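Local coordinates for TarM (Staphylococcus aureus subsp. aureus 21178, PDB 4X7R), which belongs to the group 1 glycosyltransferases of GT-B fold, with two Rossmann-like domains and a long antiparallel sheet inserted into the first, at residues A[35-40]-A[65-70]; A[206-211]-A[235-240]; A[75-80]-A[168-173]; A[175-180]-A[189-194]. The protein carries 1 engineered substitution. All coordinates share one frame; numbering follows the deposited sequence.

Contact 1. Residues A[35-40]-A[65-70]; sequences PADIVT and KMYNVF
D37 reaches K65 twice. Its OD1 accepts from the K65 backbone N at 3.0 Å, from above the carboxylate plane, and also hydrogen-bonds to Y30 OH; OD2 forms a weak salt bridge to K65 NZ at 3.4 Å and a long, weak ion pair with K3. CG anti to the carbonyl carbon (chi1 -57°) brings the carboxylate to K65, the side chains meeting at a slant, and D37 CB rests 3.6 Å from Y67 CE2. I38 grips both neighbours of M66, its N bonding to K65 O and its O accepting from Y67 N at 2.7 Å. This alternation is the parallel pairing of the beta-alpha-beta unit 36-40, 47-56, 66-68 at the edge of a Rossmann-like sheet; the segment axes approach to 4.6 Å. V39 places CG2 4.3 Å from Y67 CB, on the face covered by Y210. On the other face T40 OG1 receives N68 ND2 at 2.9 Å, almost straight (171°) and in the amide plane; M66 crosses T40 at about a right angle, SD close to OG1. D42 O also engages ND2, whereas N68 OD1 weakly caps F70 N.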
loop_
_atom_site.group_PDB
_atom_site.type_symbol
_atom_site.label_atom_id
_atom_site.label_comp_id
_atom_site.label_asym_id
_atom_site.label_seq_id
_atom_site.Cartn_x
_atom_site.Cartn_y
_atom_site.Cartn_z
ATOM N N PRO A 35 6.567 12.384 -17.636
ATOM C CA PRO A 35 5.988 12.596 -16.291
ATOM C C PRO A 35 5.010 11.465 -15.995
ATOM O O PRO A 35 4.217 11.101 -16.868
ATOM C CB PRO A 35 5.278 13.960 -16.397
ATOM C CG PRO A 35 5.971 14.648 -17.544
ATOM C CD PRO A 35 6.336 13.555 -18.516
ATOM N N ALA A 36 5.178 10.822 -14.833
ATOM C CA ALA A 36 4.369 9.701 -14.388
ATOM C C ALA A 36 4.003 9.947 -12.948
ATOM O O ALA A 36 4.810 9.699 -12.046
ATOM C CB ALA A 36 5.132 8.392 -14.541
ATOM N N ASP A 37 2.776 10.462 -12.733
ATOM C CA ASP A 37 2.275 10.826 -11.408
ATOM C C ASP A 37 1.298 9.847 -10.814
ATOM O O ASP A 37 0.784 8.981 -11.519
ATOM C CB ASP A 37 1.757 12.268 -11.416
ATOM C CG ASP A 37 2.835 13.256 -11.878
ATOM O OD1 ASP A 37 3.937 13.264 -11.273
ATOM O OD2 ASP A 37 2.584 13.996 -12.847
ATOM N N ILE A 38 1.082 9.941 -9.492
ATOM C CA ILE A 38 0.211 9.021 -8.765
ATOM C C ILE A 38 -1.120 9.685 -8.456
ATOM O O ILE A 38 -1.138 10.833 -8.022
ATOM C CB ILE A 38 0.945 8.473 -7.515
ATOM C CG1 ILE A 38 2.289 7.724 -7.964
ATOM C CG2 ILE A 38 0.013 7.557 -6.680
ATOM C CD1 ILE A 38 3.199 7.168 -6.856
ATOM N N VAL A 39 -2.230 8.981 -8.725
ATOM C CA VAL A 39 -3.597 9.456 -8.420
ATOM C C VAL A 39 -4.153 8.566 -7.300
ATOM O O VAL A 39 -4.183 7.346 -7.462
ATOM C CB VAL A 39 -4.533 9.443 -9.651
ATOM C CG1 VAL A 39 -5.908 10.036 -9.303
ATOM C CG2 VAL A 39 -3.891 10.157 -10.846
ATOM N N THR A 40 -4.552 9.173 -6.166
ATOM C CA THR A 40 -5.151 8.483 -5.019
ATOM C C THR A 40 -6.601 8.938 -4.826
ATOM O O THR A 40 -6.992 9.981 -5.357
ATOM C CB THR A 40 -4.296 8.595 -3.759
ATOM O OG1 THR A 40 -4.231 9.968 -3.344
ATOM C CG2 THR A 40 -2.905 7.993 -3.941
ATOM N N LYS A 65 4.371 13.600 -8.328
ATOM C CA LYS A 65 3.255 14.315 -7.740
ATOM C C LYS A 65 2.226 13.282 -7.325
ATOM O O LYS A 65 2.109 12.219 -7.953
ATOM C CB LYS A 65 2.582 15.241 -8.778
ATOM C CG LYS A 65 3.447 16.393 -9.282
ATOM C CD LYS A 65 2.704 17.226 -10.324
ATOM C CE LYS A 65 3.638 17.919 -11.304
ATOM N NZ LYS A 65 4.069 17.007 -12.416
ATOM N N MET A 66 1.458 13.606 -6.285
ATOM C CA MET A 66 0.280 12.842 -5.936
ATOM C C MET A 66 -0.920 13.726 -6.162
ATOM O O MET A 66 -1.044 14.784 -5.540
ATOM C CB MET A 66 0.284 12.252 -4.527
ATOM C CG MET A 66 -0.897 11.298 -4.312
ATOM S SD MET A 66 -1.442 11.075 -2.594
ATOM C CE MET A 66 -1.875 12.850 -2.170
ATOM N N TYR A 67 -1.792 13.314 -7.075
ATOM C CA TYR A 67 -3.084 13.963 -7.303
ATOM C C TYR A 67 -4.103 13.169 -6.459
ATOM O O TYR A 67 -4.148 11.952 -6.551
ATOM C CB TYR A 67 -3.487 13.885 -8.771
ATOM C CG TYR A 67 -2.574 14.671 -9.673
ATOM C CD1 TYR A 67 -2.657 16.065 -9.742
ATOM C CD2 TYR A 67 -1.646 14.027 -10.492
ATOM C CE1 TYR A 67 -1.834 16.799 -10.607
ATOM C CE2 TYR A 67 -0.823 14.750 -11.359
ATOM C CZ TYR A 67 -0.907 16.134 -11.400
ATOM O OH TYR A 67 -0.110 16.842 -12.253
ATOM N N ASN A 68 -4.860 13.842 -5.594
ATOM C CA ASN A 68 -5.859 13.199 -4.756
ATOM C C ASN A 68 -7.231 13.883 -4.987
ATOM O O ASN A 68 -7.291 15.102 -5.106
ATOM C CB ASN A 68 -5.423 13.213 -3.291
ATOM C CG ASN A 68 -6.471 12.659 -2.350
ATOM O OD1 ASN A 68 -7.334 13.388 -1.819
ATOM N ND2 ASN A 68 -6.451 11.349 -2.165
ATOM N N VAL A 69 -8.304 13.091 -5.100
ATOM C CA VAL A 69 -9.680 13.565 -5.362
ATOM C C VAL A 69 -10.158 14.620 -4.338
ATOM O O VAL A 69 -10.692 15.631 -4.751
ATOM C CB VAL A 69 -10.699 12.386 -5.553
ATOM C CG1 VAL A 69 -10.801 11.507 -4.303
ATOM C CG2 VAL A 69 -12.081 12.904 -5.970
ATOM N N PHE A 70 -9.985 14.373 -3.017
ATOM C CA PHE A 70 -10.393 15.330 -1.977
ATOM C C PHE A 70 -9.517 16.557 -1.995
ATOM O O PHE A 70 -10.049 17.661 -1.919
ATOM C CB PHE A 70 -10.482 14.684 -0.585
ATOM C CG PHE A 70 -11.502 13.573 -0.592
ATOM C CD1 PHE A 70 -12.860 13.852 -0.748
ATOM C CD2 PHE A 70 -11.098 12.239 -0.594
ATOM C CE1 PHE A 70 -13.797 12.818 -0.844
ATOM C CE2 PHE A 70 -12.038 11.203 -0.670
ATOM C CZ PHE A 70 -13.378 11.494 -0.782
#

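Contact 2. Residues A[206-211]-A[235-240]; sequences LCVYYL and FNTNHK
V208 and N236 meet at about a right angle, V208 CG2 lying 3.8 Å from N236 CB. The other valine branch, CG1, is anti to the backbone N (chi1 163°) and turns to the loop backbone, 3.9 Å from T237 CA. One helical turn on, L211 crosses T237 in the same perpendicular manner: the threonine methyl CG2 sits 3.8 Å from L211 CB and 3.9 Å from L211 CD1, so one methyl touches both the CB and the CD1 branch of the leucine. No hydrogen bond links the two segments. The polar atoms of T237 and H239 are instead hydrogen-bonded to each other, T237 OG1 to H239 ND1 at 2.6 Å, with OG1 in the imidazole plane. That pairing helps fix the ring's rotation, and its CE1 edge faces L211 O at 3.6 Å. H239 NE2 bonds to I215 O and T237 OG1 to K244 NZ. The contact thus lays the loop between helix 231-235 and strand 243-247 against helix 203-214, whose L206 and Y210 pack on helix 69-78.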
loop_
_atom_site.group_PDB
_atom_site.type_symbol
_atom_site.label_atom_id
_atom_site.label_comp_id
_atom_site.label_asym_id
_atom_site.label_seq_id
_atom_site.Cartn_x
_atom_site.Cartn_y
_atom_site.Cartn_z
ATOM N N LEU A 206 -18.087 10.257 -8.400
ATOM C CA LEU A 206 -17.247 11.423 -8.077
ATOM C C LEU A 206 -15.835 11.193 -8.651
ATOM O O LEU A 206 -15.304 12.054 -9.366
ATOM C CB LEU A 206 -17.180 11.620 -6.534
ATOM C CG LEU A 206 -16.179 12.686 -6.020
ATOM C CD1 LEU A 206 -16.685 14.066 -6.275
ATOM C CD2 LEU A 206 -15.859 12.508 -4.538
ATOM N N CYS A 207 -15.247 10.001 -8.363
ATOM C CA CYS A 207 -13.899 9.639 -8.848
ATOM C C CYS A 207 -13.788 9.553 -10.343
ATOM O O CYS A 207 -12.791 9.995 -10.892
ATOM C CB CYS A 207 -13.410 8.375 -8.164
ATOM S SG CYS A 207 -13.142 8.592 -6.394
ATOM N N VAL A 208 -14.847 9.090 -11.017
ATOM C CA VAL A 208 -14.875 9.044 -12.484
ATOM C C VAL A 208 -14.865 10.477 -13.041
ATOM O O VAL A 208 -14.098 10.773 -13.957
ATOM C CB VAL A 208 -16.063 8.196 -13.010
ATOM C CG1 VAL A 208 -16.345 8.480 -14.490
ATOM C CG2 VAL A 208 -15.814 6.710 -12.766
ATOM N N TYR A 209 -15.693 11.376 -12.455
ATOM C CA TYR A 209 -15.744 12.780 -12.868
ATOM C C TYR A 209 -14.366 13.406 -12.701
ATOM O O TYR A 209 -13.874 14.057 -13.618
ATOM C CB TYR A 209 -16.790 13.545 -12.039
ATOM C CG TYR A 209 -16.719 15.054 -12.191
ATOM C CD1 TYR A 209 -17.291 15.695 -13.289
ATOM C CD2 TYR A 209 -16.145 15.851 -11.197
ATOM C CE1 TYR A 209 -17.271 17.089 -13.405
ATOM C CE2 TYR A 209 -16.087 17.239 -11.321
ATOM C CZ TYR A 209 -16.660 17.855 -12.421
ATOM O OH TYR A 209 -16.568 19.223 -12.534
ATOM N N TYR A 210 -13.758 13.198 -11.527
ATOM C CA TYR A 210 -12.447 13.729 -11.161
ATOM C C TYR A 210 -11.364 13.386 -12.196
ATOM O O TYR A 210 -10.653 14.285 -12.653
ATOM C CB TYR A 210 -12.064 13.256 -9.740
ATOM C CG TYR A 210 -10.606 13.480 -9.403
ATOM C CD1 TYR A 210 -10.063 14.763 -9.381
ATOM C CD2 TYR A 210 -9.777 12.413 -9.066
ATOM C CE1 TYR A 210 -8.727 14.979 -9.064
ATOM C CE2 TYR A 210 -8.438 12.621 -8.735
ATOM C CZ TYR A 210 -7.924 13.908 -8.730
ATOM O OH TYR A 210 -6.633 14.147 -8.365
ATOM N N LEU A 211 -11.284 12.094 -12.602
ATOM C CA LEU A 211 -10.337 11.618 -13.618
ATOM C C LEU A 211 -10.579 12.269 -14.973
ATOM O O LEU A 211 -9.631 12.493 -15.701
ATOM C CB LEU A 211 -10.398 10.092 -13.764
ATOM C CG LEU A 211 -9.889 9.285 -12.571
ATOM C CD1 LEU A 211 -10.185 7.802 -12.771
ATOM C CD2 LEU A 211 -8.379 9.529 -12.337
ATOM N N PHE A 235 -11.843 2.434 -15.651
ATOM C CA PHE A 235 -12.673 1.767 -16.650
ATOM C C PHE A 235 -13.927 2.575 -17.067
ATOM O O PHE A 235 -14.198 2.688 -18.256
ATOM C CB PHE A 235 -13.050 0.344 -16.192
ATOM C CG PHE A 235 -13.624 -0.522 -17.298
ATOM C CD1 PHE A 235 -12.861 -0.853 -18.418
ATOM C CD2 PHE A 235 -14.919 -1.016 -17.214
ATOM C CE1 PHE A 235 -13.394 -1.641 -19.446
ATOM C CE2 PHE A 235 -15.442 -1.832 -18.231
ATOM C CZ PHE A 235 -14.674 -2.138 -19.339
ATOM N N ASN A 236 -14.662 3.139 -16.098
ATOM C CA ASN A 236 -15.904 3.887 -16.347
ATOM C C ASN A 236 -15.743 5.314 -16.918
ATOM O O ASN A 236 -16.760 5.936 -17.232
ATOM C CB ASN A 236 -16.769 3.920 -15.087
ATOM C CG ASN A 236 -17.218 2.569 -14.586
ATOM O OD1 ASN A 236 -17.187 1.564 -15.282
ATOM N ND2 ASN A 236 -17.648 2.514 -13.350
ATOM N N THR A 237 -14.507 5.859 -17.025
ATOM C CA THR A 237 -14.373 7.226 -17.580
ATOM C C THR A 237 -14.815 7.255 -19.055
ATOM O O THR A 237 -14.770 6.230 -19.732
ATOM C CB THR A 237 -12.973 7.842 -17.414
ATOM O OG1 THR A 237 -12.100 7.288 -18.387
ATOM C CG2 THR A 237 -12.401 7.720 -16.026
ATOM N N ASN A 238 -15.238 8.428 -19.531
ATOM C CA ASN A 238 -15.718 8.637 -20.890
ATOM C C ASN A 238 -14.613 8.885 -21.933
ATOM O O ASN A 238 -14.954 9.144 -23.086
ATOM C CB ASN A 238 -16.723 9.796 -20.888
ATOM C CG ASN A 238 -16.122 11.174 -20.613
ATOM O OD1 ASN A 238 -14.920 11.354 -20.367
ATOM N ND2 ASN A 238 -16.956 12.191 -20.654
ATOM N N HIS A 239 -13.310 8.844 -21.534
ATOM C CA HIS A 239 -12.155 9.097 -22.424
ATOM C C HIS A 239 -12.239 8.249 -23.676
ATOM O O HIS A 239 -12.463 7.044 -23.585
ATOM C CB HIS A 239 -10.796 8.844 -21.722
ATOM C CG HIS A 239 -10.500 9.766 -20.579
ATOM N ND1 HIS A 239 -10.777 9.399 -19.267
ATOM C CD2 HIS A 239 -9.902 10.980 -20.571
ATOM C CE1 HIS A 239 -10.387 10.420 -18.511
ATOM N NE2 HIS A 239 -9.868 11.401 -19.251
ATOM N N LYS A 240 -12.076 8.880 -24.841
ATOM C CA LYS A 240 -12.127 8.205 -26.140
ATOM C C LYS A 240 -10.722 8.009 -26.719
ATOM O O LYS A 240 -10.525 7.124 -27.557
ATOM C CB LYS A 240 -12.998 9.009 -27.124
ATOM C CG LYS A 240 -14.471 9.081 -26.716
ATOM C CD LYS A 240 -15.218 10.156 -27.489
ATOM C CE LYS A 240 -16.599 10.424 -26.925
ATOM N NZ LYS A 240 -16.558 11.157 -25.622
#

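Contact 3. Residues A[75-80]-A[168-173]; sequences QISNNK and FYDEKG
A type I beta turn, D170 to G173, links strands 163-169 and 175-182 of the long antiparallel sheet, and it is bound here to the C-terminal part of helix 69-78. D170 plays two roles. Its OD1 accepts from K172 N at 2.9 Å, closing an Asx turn, and also from Y174 N, while OD2 accepts a short hydrogen bond from S77 OG at 2.5 Å. The serine comes to the anti side of the carboxylate, tilted somewhat out of its plane; with OG anti to the backbone N (chi1 -171°), it projects from the helix toward the turn. N78 addresses the next residue: its OD1 accepts from E171 N at 2.9 Å with an angle of 152° at the hydrogen, and the same oxygen lies 3.2 Å from D170 CB. The N78 and D170 side chains run past one another in opposing senses, amide and carboxylate strongly inclined. K172 returns along the turn, its chain bent at the last torsion (chi4 78°), and NZ donates to N78 O at 2.7 Å, with a weak second bond to H81 O. E171 sends its acid end away to a salt bridge with K150. Three different polar bonds therefore tie helix to turn: hydroxyl to carboxylate, peptide N-H to side-chain amide, and ammonium to a carbonyl near the helix C-terminus. The lysine charge there is probably favourable, since carbonyls at that end carry the negative pole of the helix dipole.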
loop_
_atom_site.group_PDB
_atom_site.type_symbol
_atom_site.label_atom_id
_atom_site.label_comp_id
_atom_site.label_asym_id
_atom_site.label_seq_id
_atom_site.Cartn_x
_atom_site.Cartn_y
_atom_site.Cartn_z
ATOM N N GLN A 75 -8.446 22.259 -2.592
ATOM C CA GLN A 75 -7.611 23.319 -3.156
ATOM C C GLN A 75 -8.447 24.359 -3.870
ATOM O O GLN A 75 -8.189 25.541 -3.685
ATOM C CB GLN A 75 -6.537 22.741 -4.061
ATOM C CG GLN A 75 -5.331 22.186 -3.295
ATOM C CD GLN A 75 -4.458 21.211 -4.084
ATOM O OE1 GLN A 75 -4.633 20.969 -5.293
ATOM N NE2 GLN A 75 -3.501 20.607 -3.392
ATOM N N ILE A 76 -9.492 23.951 -4.617
ATOM C CA ILE A 76 -10.431 24.880 -5.281
ATOM C C ILE A 76 -11.165 25.685 -4.198
ATOM O O ILE A 76 -11.237 26.898 -4.282
ATOM C CB ILE A 76 -11.409 24.134 -6.237
ATOM C CG1 ILE A 76 -10.645 23.549 -7.450
ATOM C CG2 ILE A 76 -12.535 25.055 -6.723
ATOM C CD1 ILE A 76 -11.324 22.306 -8.079
ATOM N N SER A 77 -11.627 25.000 -3.140
ATOM C CA SER A 77 -12.331 25.597 -2.006
ATOM C C SER A 77 -11.484 26.627 -1.265
ATOM O O SER A 77 -11.997 27.683 -0.926
ATOM C CB SER A 77 -12.789 24.504 -1.047
ATOM O OG SER A 77 -13.638 25.040 -0.048
ATOM N N ASN A 78 -10.209 26.317 -0.997
ATOM C CA ASN A 78 -9.238 27.213 -0.341
ATOM C C ASN A 78 -9.153 28.580 -1.032
ATOM O O ASN A 78 -9.044 29.591 -0.353
ATOM C CB ASN A 78 -7.835 26.587 -0.340
ATOM C CG ASN A 78 -7.668 25.392 0.577
ATOM O OD1 ASN A 78 -8.405 25.182 1.521
ATOM N ND2 ASN A 78 -6.644 24.616 0.348
ATOM N N ASN A 79 -9.211 28.602 -2.377
ATOM C CA ASN A 79 -9.162 29.810 -3.208
ATOM C C ASN A 79 -10.393 30.683 -3.129
ATOM O O ASN A 79 -10.322 31.853 -3.513
ATOM C CB ASN A 79 -8.918 29.424 -4.670
ATOM C CG ASN A 79 -7.526 28.948 -4.939
ATOM O OD1 ASN A 79 -6.565 29.388 -4.297
ATOM N ND2 ASN A 79 -7.393 28.022 -5.896
ATOM N N LYS A 80 -11.524 30.135 -2.660
ATOM C CA LYS A 80 -12.802 30.861 -2.549
ATOM C C LYS A 80 -12.834 31.937 -1.440
ATOM O O LYS A 80 -13.552 32.929 -1.561
ATOM C CB LYS A 80 -13.957 29.848 -2.412
ATOM C CG LYS A 80 -15.359 30.412 -2.151
ATOM C CD LYS A 80 -16.153 30.683 -3.422
ATOM C CE LYS A 80 -17.641 30.783 -3.155
ATOM N NZ LYS A 80 -18.256 29.462 -2.809
ATOM N N PHE A 168 -16.679 17.561 4.724
ATOM C CA PHE A 168 -15.252 17.851 4.708
ATOM C C PHE A 168 -15.057 19.355 4.640
ATOM O O PHE A 168 -15.751 20.019 3.867
ATOM C CB PHE A 168 -14.559 17.145 3.527
ATOM C CG PHE A 168 -14.653 15.644 3.586
ATOM C CD1 PHE A 168 -14.352 14.954 4.757
ATOM C CD2 PHE A 168 -14.951 14.908 2.451
ATOM C CE1 PHE A 168 -14.416 13.556 4.807
ATOM C CE2 PHE A 168 -14.982 13.506 2.495
ATOM C CZ PHE A 168 -14.737 12.842 3.678
ATOM N N TYR A 169 -14.074 19.885 5.407
ATOM C CA TYR A 169 -13.797 21.314 5.516
ATOM C C TYR A 169 -12.409 21.625 5.026
ATOM O O TYR A 169 -11.462 20.870 5.315
ATOM C CB TYR A 169 -13.950 21.798 6.967
ATOM C CG TYR A 169 -15.329 21.593 7.536
ATOM C CD1 TYR A 169 -15.693 20.379 8.102
ATOM C CD2 TYR A 169 -16.268 22.625 7.536
ATOM C CE1 TYR A 169 -16.968 20.179 8.619
ATOM C CE2 TYR A 169 -17.542 22.445 8.072
ATOM C CZ TYR A 169 -17.889 21.214 8.606
ATOM O OH TYR A 169 -19.151 21.006 9.108
ATOM N N ASP A 170 -12.286 22.729 4.261
ATOM C CA ASP A 170 -11.016 23.156 3.663
ATOM C C ASP A 170 -10.019 23.732 4.711
ATOM O O ASP A 170 -10.303 23.714 5.922
ATOM C CB ASP A 170 -11.265 24.084 2.462
ATOM C CG ASP A 170 -11.856 25.450 2.799
ATOM O OD1 ASP A 170 -11.654 25.924 3.936
ATOM O OD2 ASP A 170 -12.392 26.102 1.885
ATOM N N GLU A 171 -8.873 24.255 4.239
ATOM C CA GLU A 171 -7.825 24.838 5.097
ATOM C C GLU A 171 -8.269 26.060 5.895
ATOM O O GLU A 171 -7.672 26.343 6.944
ATOM C CB GLU A 171 -6.537 25.152 4.308
ATOM C CG GLU A 171 -5.841 23.912 3.760
ATOM C CD GLU A 171 -5.108 22.992 4.728
ATOM O OE1 GLU A 171 -4.842 23.392 5.887
ATOM O OE2 GLU A 171 -4.771 21.863 4.302
ATOM N N LYS A 172 -9.362 26.730 5.452
ATOM C CA LYS A 172 -9.923 27.894 6.142
ATOM C C LYS A 172 -11.170 27.562 6.988
ATOM O O LYS A 172 -11.735 28.448 7.625
ATOM C CB LYS A 172 -10.152 29.062 5.167
ATOM C CG LYS A 172 -8.860 29.514 4.492
ATOM C CD LYS A 172 -8.981 30.820 3.723
ATOM C CE LYS A 172 -7.678 31.136 3.007
ATOM N NZ LYS A 172 -7.502 30.339 1.776
ATOM N N GLY A 173 -11.572 26.284 7.005
ATOM C CA GLY A 173 -12.709 25.837 7.801
ATOM C C GLY A 173 -14.050 25.906 7.103
ATOM O O GLY A 173 -15.089 25.877 7.771
#

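Contact 4. Residues A[175-180]-A[189-194]; sequences PYISRN and GKTYVL
I177, T191 and V193 form the close-packed, buried face of this beta hairpin between strands 175-182 and 187-193. I177 CG2 meets T191 CG2 at 3.8 Å, and its CG1 lies 4.1 Å from V193 CG2 with the two side chains side by side and pointing the same way. R179 joins that face: its CB is 3.4 Å from T191 OG1, and its extended chain carries the guanidinium away from strand 187-193, toward F70 and strand 163-169, where NE bonds to Q166 OE1. A water in the plane of that group bridges R179 NH1, at 2.8 Å, to T191 OG1. The backbone is regularly bonded at S178 and Y192, an antiparallel hydrogen-bonded pair in which Y192 N reaches S178 O at 2.7 Å and 176°. The opposite face is looser and partly exposed. There S178 OG stands 3.5 Å from Y192 CB, near the edge of a ring whose far end leads away, while N180 and K190 run side by side at the exposed end. At the other end L194 N makes a weak, bent bond to Y176 O (125°), and L194 leans its CD2 on P175 CB at 4.1 Å. Chemically the faces differ: on one, V193 packs on F73 and L206, I177 on F70, and the buried R179 has NE met by the Q166 amide oxygen and NH1 by the water; the other holds the more polar S178 and Y192.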
loop_
_atom_site.group_PDB
_atom_site.type_symbol
_atom_site.label_atom_id
_atom_site.label_comp_id
_atom_site.label_asym_id
_atom_site.label_seq_id
_atom_site.Cartn_x
_atom_site.Cartn_y
_atom_site.Cartn_z
ATOM N N PRO A 175 -16.929 24.217 4.427
ATOM C CA PRO A 175 -17.283 22.901 3.833
ATOM C C PRO A 175 -17.169 22.917 2.320
ATOM O O PRO A 175 -17.562 23.911 1.706
ATOM C CB PRO A 175 -18.740 22.679 4.255
ATOM C CG PRO A 175 -19.260 24.067 4.568
ATOM C CD PRO A 175 -18.112 24.917 4.984
ATOM N N TYR A 176 -16.629 21.821 1.716
ATOM C CA TYR A 176 -16.433 21.745 0.264
ATOM C C TYR A 176 -17.072 20.523 -0.371
ATOM O O TYR A 176 -17.340 20.526 -1.575
ATOM C CB TYR A 176 -14.936 21.937 -0.147
ATOM C CG TYR A 176 -13.990 20.865 0.362
ATOM C CD1 TYR A 176 -13.466 20.923 1.651
ATOM C CD2 TYR A 176 -13.666 19.761 -0.424
ATOM C CE1 TYR A 176 -12.598 19.944 2.125
ATOM C CE2 TYR A 176 -12.809 18.762 0.049
ATOM C CZ TYR A 176 -12.297 18.850 1.333
ATOM O OH TYR A 176 -11.436 17.897 1.820
ATOM N N ILE A 177 -17.320 19.483 0.449
ATOM C CA ILE A 177 -17.964 18.220 0.090
ATOM C C ILE A 177 -18.817 17.783 1.288
ATOM O O ILE A 177 -18.347 17.858 2.429
ATOM C CB ILE A 177 -16.938 17.086 -0.302
ATOM C CG1 ILE A 177 -16.271 17.361 -1.643
ATOM C CG2 ILE A 177 -17.616 15.693 -0.340
ATOM C CD1 ILE A 177 -15.214 16.377 -2.027
ATOM N N SER A 178 -20.064 17.317 1.019
ATOM C CA SER A 178 -20.997 16.738 1.990
ATOM C C SER A 178 -21.489 15.454 1.336
ATOM O O SER A 178 -21.622 15.420 0.114
ATOM C CB SER A 178 -22.175 17.666 2.294
ATOM O OG SER A 178 -22.952 17.881 1.133
ATOM N N ARG A 179 -21.668 14.388 2.110
ATOM C CA ARG A 179 -22.067 13.107 1.518
ATOM C C ARG A 179 -22.781 12.197 2.479
ATOM O O ARG A 179 -22.489 12.203 3.689
ATOM C CB ARG A 179 -20.857 12.369 0.902
ATOM C CG ARG A 179 -19.870 11.820 1.921
ATOM C CD ARG A 179 -18.520 11.620 1.273
ATOM N NE ARG A 179 -17.650 10.836 2.145
ATOM C CZ ARG A 179 -16.617 10.134 1.720
ATOM N NH1 ARG A 179 -16.303 10.122 0.434
ATOM N NH2 ARG A 179 -15.882 9.443 2.575
ATOM N N ASN A 180 -23.701 11.389 1.925
ATOM C CA ASN A 180 -24.464 10.432 2.716
ATOM C C ASN A 180 -23.658 9.185 2.856
ATOM O O ASN A 180 -22.940 8.826 1.925
ATOM C CB ASN A 180 -25.811 10.111 2.068
ATOM C CG ASN A 180 -26.746 11.279 2.083
ATOM O OD1 ASN A 180 -26.886 11.981 1.107
ATOM N ND2 ASN A 180 -27.351 11.556 3.212
ATOM N N GLY A 189 -22.892 7.242 -0.389
ATOM C CA GLY A 189 -24.068 7.493 -1.205
ATOM C C GLY A 189 -23.930 8.807 -1.941
ATOM O O GLY A 189 -22.828 9.181 -2.357
ATOM N N LYS A 190 -25.045 9.539 -2.066
ATOM C CA LYS A 190 -25.077 10.838 -2.745
ATOM C C LYS A 190 -24.040 11.783 -2.148
ATOM O O LYS A 190 -24.003 11.976 -0.931
ATOM C CB LYS A 190 -26.489 11.446 -2.676
ATOM C CG LYS A 190 -26.948 12.057 -3.980
ATOM C CD LYS A 190 -28.448 12.328 -3.952
ATOM C CE LYS A 190 -29.000 12.532 -5.341
ATOM N NZ LYS A 190 -30.420 12.978 -5.328
ATOM N N THR A 191 -23.158 12.306 -3.002
ATOM C CA THR A 191 -22.089 13.217 -2.642
ATOM C C THR A 191 -22.324 14.564 -3.327
ATOM O O THR A 191 -22.509 14.615 -4.549
ATOM C CB THR A 191 -20.723 12.615 -3.065
ATOM O OG1 THR A 191 -20.515 11.415 -2.331
ATOM C CG2 THR A 191 -19.533 13.593 -2.840
ATOM N N TYR A 192 -22.219 15.646 -2.552
ATOM C CA TYR A 192 -22.391 17.006 -3.069
ATOM C C TYR A 192 -21.087 17.754 -2.947
ATOM O O TYR A 192 -20.542 17.903 -1.852
ATOM C CB TYR A 192 -23.516 17.759 -2.330
ATOM C CG TYR A 192 -23.819 19.148 -2.862
ATOM C CD1 TYR A 192 -23.965 19.378 -4.231
ATOM C CD2 TYR A 192 -24.032 20.217 -1.994
ATOM C CE1 TYR A 192 -24.242 20.650 -4.726
ATOM C CE2 TYR A 192 -24.364 21.486 -2.476
ATOM C CZ TYR A 192 -24.432 21.705 -3.845
ATOM O OH TYR A 192 -24.789 22.942 -4.335
ATOM N N VAL A 193 -20.611 18.243 -4.070
ATOM C CA VAL A 193 -19.409 19.046 -4.122
ATOM C C VAL A 193 -19.916 20.485 -4.140
ATOM O O VAL A 193 -20.386 20.984 -5.169
ATOM C CB VAL A 193 -18.483 18.672 -5.316
ATOM C CG1 VAL A 193 -17.222 19.532 -5.327
ATOM C CG2 VAL A 193 -18.113 17.193 -5.278
ATOM N N LEU A 194 -19.891 21.108 -2.956
ATOM C CA LEU A 194 -20.367 22.479 -2.708
ATOM C C LEU A 194 -19.686 23.480 -3.590
ATOM O O LEU A 194 -20.367 24.356 -4.096
ATOM C CB LEU A 194 -20.187 22.865 -1.235
ATOM C CG LEU A 194 -21.160 22.245 -0.239
ATOM C CD1 LEU A 194 -20.781 20.804 0.136
ATOM C CD2 LEU A 194 -21.184 23.050 1.010
HETATM O O HOH W 1 -17.588 10.733 -1.923
#

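Contact 1 lies in the seven-stranded parallel sheet, while contact 4 lies in the ten-stranded antiparallel one; their centres are 21 Å apart. Helix 69-78 joins these regions: it begins in contact 1, where F70 packs on F168, I177 and R179, and its later turns enter contact 3. Contacts 3 and 4, 14 Å apart, use neighbouring strands, 163-169 and 175-182, of one sheet. Helix 203-214 of contact 2 completes the junction, touching both contact 1 and contact 4. Along the chain the contacts close in the order 1, 3, 4, 2, with the antiparallel strands inserted between helix 69-78 and helix 203-214, which pack together where the inserted sheet meets the Rossmann-like domain.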